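Side-chain contacts in histone acetyltransferase (Trypanosoma brucei brucei, PDB 6IF4), which probably acetylates protein lysines as a MYST-family enzyme, and is represented here by its N-terminal presumed Tudor (Tudor-knot) domain: residues 22-27 / 47-52; 35-40 / 55-60. All coordinates share one frame; numbering follows the deposited sequence.

Both contacts join strands of one antiparallel sheet that are not direct neighbours in it, and strand 35-41 relates them: it lies between strands 18-28 and 50-53 of interaction 1 and supplies one side of interaction 2. Interaction 1 is a surface contact, with none of its five touching residues buried, and it mixes an indole ring with a methyl group, a methylene and a wide polar approach. Interaction 2 is core, all three touching residues being buried, and its chemistry is purely apolar. The centres of interaction 1 and interaction 2 lie about 7 Å apart. The two also meet directly, through Asp49 of the first and His40 of the second.

Interaction 1 of 2, residues 22-27 / 47-52; sequences IIQEVA and RMDRWL
Apolar packing of Trp51 on Ala27 and Glu25 makes up most of this contact. The six-membered part of the indole does the touching: CZ3 of Trp51 lies 3.8 Å from Ala27 CB, and its neighbour CH2 comes equally near the same methyl group. Glu25 adds its CB, 4.1 Å from Trp51 CH2, while its chain bends at chi2 (-69°) and carries the carboxylate away from the ring. Both CB atoms approach the indole obliquely, from opposite sides of its plane. Tyr38 meets the indole on the Glu25 side; it belongs to strand 35-41, which runs between the two segments in the antiparallel sheet of this SH3-like Tudor-knot domain. Gln24 and Glu25 both face Tyr38, forming a classic beta bulge in strand 18-28.

The polar approach is looser. Gln24 OE1 and Asp49 OD2 are 4.1 Å apart, with amide and carboxylate planes turned 61° to each other, and make no hydrogen bond, since both atoms are acceptors. Asp49 instead uses OD1, hydrogen-bonded to His40 ND1. Within 47-52, Arg50 holds Met48 O with two nitrogens: NE at 2.9 Å (N-H...O 159°), and NH2 by a more bent bond of 3.2 Å from the same face of the carbonyl plane.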
loop_
_atom_site.group_PDB
_atom_site.type_symbol
_atom_site.label_atom_id
_atom_site.label_comp_id
_atom_site.label_asym_id
_atom_site.label_seq_id
_atom_site.Cartn_x
_atom_site.Cartn_y
_atom_site.Cartn_z
ATOM N N ILE B 22 2.867 -2.170 -5.362
ATOM C CA ILE B 22 1.586 -2.556 -5.935
ATOM C C ILE B 22 0.687 -2.966 -4.780
ATOM O O ILE B 22 1.152 -3.481 -3.760
ATOM C CB ILE B 22 1.723 -3.709 -6.963
ATOM C CG1 ILE B 22 2.594 -3.297 -8.150
ATOM C CG2 ILE B 22 0.361 -4.172 -7.468
ATOM C CD1 ILE B 22 3.032 -4.462 -9.016
ATOM N N ILE B 23 -0.604 -2.711 -4.926
ATOM C CA ILE B 23 -1.569 -3.066 -3.897
ATOM C C ILE B 23 -2.061 -4.485 -4.147
ATOM O O ILE B 23 -2.628 -4.783 -5.204
ATOM C CB ILE B 23 -2.718 -2.056 -3.855
ATOM C CG1 ILE B 23 -2.172 -0.780 -3.219
ATOM C CG2 ILE B 23 -3.892 -2.598 -3.058
ATOM C CD1 ILE B 23 -3.101 0.318 -3.207
ATOM N N GLN B 24 -1.838 -5.361 -3.170
ATOM C CA GLN B 24 -2.225 -6.758 -3.290
ATOM C C GLN B 24 -3.631 -7.019 -2.801
ATOM O O GLN B 24 -4.320 -7.885 -3.352
ATOM C CB GLN B 24 -1.284 -7.639 -2.468
ATOM C CG GLN B 24 0.125 -7.777 -3.002
ATOM C CD GLN B 24 0.674 -9.170 -2.772
ATOM O OE1 GLN B 24 1.582 -9.621 -3.478
ATOM N NE2 GLN B 24 0.103 -9.874 -1.799
ATOM N N GLU B 25 -4.079 -6.266 -1.800
ATOM C CA GLU B 25 -5.357 -6.510 -1.156
ATOM C C GLU B 25 -5.852 -5.206 -0.558
ATOM O O GLU B 25 -5.063 -4.319 -0.223
ATOM C CB GLU B 25 -5.251 -7.565 -0.042
ATOM C CG GLU B 25 -4.901 -8.968 -0.494
ATOM C CD GLU B 25 -6.019 -9.628 -1.275
ATOM O OE1 GLU B 25 -7.176 -9.175 -1.157
ATOM O OE2 GLU B 25 -5.737 -10.601 -2.005
ATOM N N VAL B 26 -7.169 -5.098 -0.442
ATOM C CA VAL B 26 -7.820 -3.990 0.240
ATOM C C VAL B 26 -8.716 -4.583 1.316
ATOM O O VAL B 26 -9.372 -5.607 1.092
ATOM C CB VAL B 26 -8.628 -3.116 -0.742
ATOM C CG1 VAL B 26 -9.414 -2.047 0.002
ATOM C CG2 VAL B 26 -7.703 -2.481 -1.769
ATOM N N ALA B 27 -8.743 -3.945 2.483
ATOM C CA ALA B 27 -9.580 -4.420 3.571
ATOM C C ALA B 27 -10.031 -3.232 4.403
ATOM O O ALA B 27 -9.273 -2.282 4.613
ATOM C CB ALA B 27 -8.838 -5.427 4.458
ATOM N N ARG B 47 8.499 -10.867 1.908
ATOM C CA ARG B 47 8.658 -10.640 3.341
ATOM C C ARG B 47 8.425 -9.186 3.737
ATOM O O ARG B 47 7.975 -8.912 4.855
ATOM C CB ARG B 47 10.034 -11.126 3.795
ATOM C CG ARG B 47 10.163 -12.646 3.744
ATOM C CD ARG B 47 11.561 -13.103 4.085
ATOM N NE ARG B 47 12.568 -12.404 3.295
ATOM C CZ ARG B 47 13.209 -12.935 2.260
ATOM N NH1 ARG B 47 12.957 -14.185 1.887
ATOM N NH2 ARG B 47 14.104 -12.214 1.599
ATOM N N MET B 48 8.741 -8.247 2.850
ATOM C CA MET B 48 8.584 -6.832 3.149
ATOM C C MET B 48 7.152 -6.335 2.980
ATOM O O MET B 48 6.890 -5.169 3.294
ATOM C CB MET B 48 9.527 -5.997 2.279
ATOM C CG MET B 48 10.985 -6.386 2.442
ATOM S SD MET B 48 11.581 -6.065 4.114
ATOM C CE MET B 48 11.345 -4.298 4.233
ATOM N N ASP B 49 6.274 -7.180 2.478
ATOM C CA ASP B 49 4.856 -6.829 2.298
ATOM C C ASP B 49 4.247 -6.387 3.631
ATOM O O ASP B 49 4.532 -6.987 4.656
ATOM C CB ASP B 49 4.051 -7.975 1.739
ATOM C CG ASP B 49 4.497 -8.441 0.374
ATOM O OD1 ASP B 49 5.369 -7.860 -0.185
ATOM O OD2 ASP B 49 3.922 -9.335 -0.085
ATOM N N ARG B 50 3.372 -5.403 3.561
ATOM C CA ARG B 50 2.740 -4.943 4.804
ATOM C C ARG B 50 1.438 -4.199 4.563
ATOM O O ARG B 50 1.174 -3.787 3.494
ATOM C CB ARG B 50 3.652 -3.985 5.566
ATOM C CG ARG B 50 4.248 -2.869 4.753
ATOM C CD ARG B 50 5.378 -2.256 5.561
ATOM N NE ARG B 50 6.524 -3.106 5.358
ATOM C CZ ARG B 50 7.551 -3.256 6.154
ATOM N NH1 ARG B 50 7.623 -2.623 7.300
ATOM N NH2 ARG B 50 8.521 -4.059 5.800
ATOM N N TRP B 51 0.676 -4.124 5.629
ATOM C CA TRP B 51 -0.561 -3.356 5.617
ATOM C C TRP B 51 -0.251 -1.890 5.897
ATOM O O TRP B 51 0.466 -1.574 6.851
ATOM C CB TRP B 51 -1.540 -3.900 6.655
ATOM C CG TRP B 51 -2.113 -5.233 6.300
ATOM C CD1 TRP B 51 -1.677 -6.451 6.730
ATOM C CD2 TRP B 51 -3.229 -5.485 5.439
ATOM N NE1 TRP B 51 -2.453 -7.446 6.192
ATOM C CE2 TRP B 51 -3.414 -6.881 5.394
ATOM C CE3 TRP B 51 -4.092 -4.666 4.701
ATOM C CZ2 TRP B 51 -4.424 -7.477 4.642
ATOM C CZ3 TRP B 51 -5.093 -5.260 3.955
ATOM C CH2 TRP B 51 -5.250 -6.652 3.929
ATOM N N LEU B 52 -0.784 -0.997 5.072
ATOM C CA LEU B 52 -0.540 0.429 5.242
ATOM C C LEU B 52 -1.816 1.207 5.048
ATOM O O LEU B 52 -2.699 0.798 4.272
ATOM C CB LEU B 52 0.521 0.942 4.254
ATOM C CG LEU B 52 1.922 0.346 4.381
ATOM C CD1 LEU B 52 2.797 0.781 3.215
ATOM C CD2 LEU B 52 2.545 0.743 5.710
#

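Interaction 2 of 2, residues 35-40 / 55-60; sequences LLYYVH and SALRER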
loop_
_atom_site.group_PDB
_atom_site.type_symbol
_atom_site.label_atom_id
_atom_site.label_comp_id
_atom_site.label_asym_id
_atom_site.label_seq_id
_atom_site.Cartn_x
_atom_site.Cartn_y
_atom_site.Cartn_z
ATOM N N LEU B 35 -9.906 2.312 5.159
ATOM C CA LEU B 35 -9.395 1.295 4.222
ATOM C C LEU B 35 -7.900 1.113 4.497
ATOM O O LEU B 35 -7.238 2.095 4.671
ATOM C CB LEU B 35 -9.613 1.776 2.797
ATOM C CG LEU B 35 -11.032 1.619 2.283
ATOM C CD1 LEU B 35 -11.183 2.153 0.883
ATOM C CD2 LEU B 35 -11.457 0.191 2.325
ATOM N N LEU B 36 -7.459 -0.133 4.565
ATOM C CA LEU B 36 -6.033 -0.494 4.685
ATOM C C LEU B 36 -5.665 -1.329 3.454
ATOM O O LEU B 36 -6.466 -2.093 2.986
ATOM C CB LEU B 36 -5.748 -1.247 5.975
ATOM C CG LEU B 36 -6.072 -0.478 7.243
ATOM C CD1 LEU B 36 -5.808 -1.312 8.469
ATOM C CD2 LEU B 36 -5.321 0.810 7.281
ATOM N N TYR B 37 -4.445 -1.148 3.011
ATOM C CA TYR B 37 -3.959 -1.749 1.780
ATOM C C TYR B 37 -2.760 -2.629 2.087
ATOM O O TYR B 37 -1.827 -2.197 2.769
ATOM C CB TYR B 37 -3.586 -0.663 0.767
ATOM C CG TYR B 37 -4.670 0.378 0.575
ATOM C CD1 TYR B 37 -5.694 0.183 -0.343
ATOM C CD2 TYR B 37 -4.679 1.549 1.326
ATOM C CE1 TYR B 37 -6.688 1.123 -0.515
ATOM C CE2 TYR B 37 -5.671 2.497 1.160
ATOM C CZ TYR B 37 -6.672 2.279 0.236
ATOM O OH TYR B 37 -7.663 3.215 0.066
ATOM N N TYR B 38 -2.791 -3.859 1.583
ATOM C CA TYR B 38 -1.655 -4.763 1.688
ATOM C C TYR B 38 -0.789 -4.521 0.463
ATOM O O TYR B 38 -1.157 -4.905 -0.651
ATOM C CB TYR B 38 -2.112 -6.217 1.762
ATOM C CG TYR B 38 -1.030 -7.164 2.222
ATOM C CD1 TYR B 38 -0.475 -7.047 3.489
ATOM C CD2 TYR B 38 -0.558 -8.169 1.389
ATOM C CE1 TYR B 38 0.517 -7.909 3.917
ATOM C CE2 TYR B 38 0.434 -9.035 1.807
ATOM C CZ TYR B 38 0.968 -8.900 3.072
ATOM O OH TYR B 38 1.957 -9.759 3.493
ATOM N N VAL B 39 0.351 -3.875 0.664
ATOM C CA VAL B 39 1.193 -3.439 -0.440
ATOM C C VAL B 39 2.356 -4.402 -0.585
ATOM O O VAL B 39 2.858 -4.956 0.402
ATOM C CB VAL B 39 1.680 -1.988 -0.237
ATOM C CG1 VAL B 39 0.540 -1.111 0.268
ATOM C CG2 VAL B 39 2.868 -1.928 0.711
ATOM N N HIS B 40 2.757 -4.638 -1.826
ATOM C CA HIS B 40 3.972 -5.374 -2.132
ATOM C C HIS B 40 4.957 -4.419 -2.788
ATOM O O HIS B 40 4.620 -3.758 -3.776
ATOM C CB HIS B 40 3.685 -6.564 -3.053
ATOM C CG HIS B 40 4.918 -7.195 -3.623
ATOM N ND1 HIS B 40 5.839 -7.862 -2.845
ATOM C CD2 HIS B 40 5.381 -7.263 -4.894
ATOM C CE1 HIS B 40 6.820 -8.308 -3.608
ATOM N NE2 HIS B 40 6.566 -7.960 -4.857
ATOM N N SER B 55 -2.505 7.139 3.922
ATOM C CA SER B 55 -1.571 8.236 4.167
ATOM C C SER B 55 -0.133 7.870 3.830
ATOM O O SER B 55 0.713 8.763 3.730
ATOM C CB SER B 55 -1.662 8.691 5.627
ATOM O OG SER B 55 -1.615 7.589 6.512
ATOM N N ALA B 56 0.167 6.583 3.672
ATOM C CA ALA B 56 1.505 6.134 3.318
ATOM C C ALA B 56 1.676 5.901 1.823
ATOM O O ALA B 56 2.761 5.495 1.397
ATOM C CB ALA B 56 1.851 4.850 4.079
ATOM N N LEU B 57 0.647 6.165 1.021
ATOM C CA LEU B 57 0.646 5.808 -0.389
ATOM C C LEU B 57 0.522 7.042 -1.273
ATOM O O LEU B 57 -0.029 8.072 -0.878
ATOM C CB LEU B 57 -0.502 4.840 -0.719
ATOM C CG LEU B 57 -0.581 3.535 0.074
ATOM C CD1 LEU B 57 -1.757 2.700 -0.406
ATOM C CD2 LEU B 57 0.714 2.756 -0.046
ATOM N N ARG B 58 1.026 6.899 -2.497
ATOM C CA ARG B 58 0.895 7.892 -3.549
ATOM C C ARG B 58 0.594 7.165 -4.847
ATOM O O ARG B 58 1.059 6.045 -5.062
ATOM C CB ARG B 58 2.178 8.720 -3.739
ATOM C CG ARG B 58 2.537 9.647 -2.604
ATOM C CD ARG B 58 3.533 10.700 -3.072
ATOM N NE ARG B 58 4.782 10.129 -3.570
ATOM C CZ ARG B 58 5.145 10.110 -4.851
ATOM N NH1 ARG B 58 4.348 10.618 -5.781
ATOM N NH2 ARG B 58 6.307 9.579 -5.203
ATOM N N GLU B 59 -0.184 7.808 -5.712
ATOM C CA GLU B 59 -0.362 7.288 -7.061
ATOM C C GLU B 59 0.988 7.213 -7.758
ATOM O O GLU B 59 1.896 8.002 -7.488
ATOM C CB GLU B 59 -1.308 8.180 -7.867
ATOM C CG GLU B 59 -2.780 8.024 -7.549
ATOM C CD GLU B 59 -3.647 8.923 -8.412
ATOM O OE1 GLU B 59 -4.825 9.138 -8.054
ATOM O OE2 GLU B 59 -3.150 9.417 -9.448
ATOM N N ARG B 60 1.113 6.249 -8.661
ATOM C CA ARG B 60 2.341 6.068 -9.459
ATOM C C ARG B 60 1.956 5.913 -10.937
ATOM O O ARG B 60 1.335 4.936 -11.278
ATOM C CB ARG B 60 3.182 4.902 -8.936
ATOM C CG ARG B 60 4.379 4.532 -9.799
ATOM C CD ARG B 60 5.355 3.508 -9.248
ATOM N NE ARG B 60 4.851 2.208 -8.902
ATOM C CZ ARG B 60 4.976 1.114 -9.634
ATOM N NH1 ARG B 60 5.597 1.171 -10.786
ATOM N NH2 ARG B 60 4.474 -0.032 -9.223
#
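Leu57 divides its two methyl groups between Tyr37 and Val39. Its CD1 sits obliquely against one side of the tyrosine ring, 3.6 Å from Tyr37 CD2 and 3.9 Å from Tyr37 CG, and extends the contact back to Tyr37 CB at 4.0 Å. The other methyl, CD2 of Leu57, meets Val39 CG1 at 3.9 Å, the two side chains running antiparallel alongside one another. The fork of the leucine thus spans two residues of strand 35-41 that are separated by Tyr38, and the CB atoms of all three touching residues point across the contact. With CG of Leu57 beside the backbone N (chi1 -56°), a chi2 of -179° sets CD1 anti to CA and aims it at Tyr37, leaving CD2 to Val39.

This is packing across the curved sheet of an SH3-like Tudor-knot fold: strands 35-41 and 57-59 are not neighbours in the sheet order, and their nearest CA atoms, those of Tyr37 and Leu57, stand 9.1 Å apart. No hydrogen bond crosses between the segments.

The second shell continues the apolar layer. Phe4 touches Leu57 and meets the Tyr37 ring edge-to-face; Val26 packs on Tyr37, and Leu52 on Val39. Backbone hydrogen bonds of Tyr37 with Leu52 and of Val39 with Arg50 tie strand 35-41 to strand 50-53.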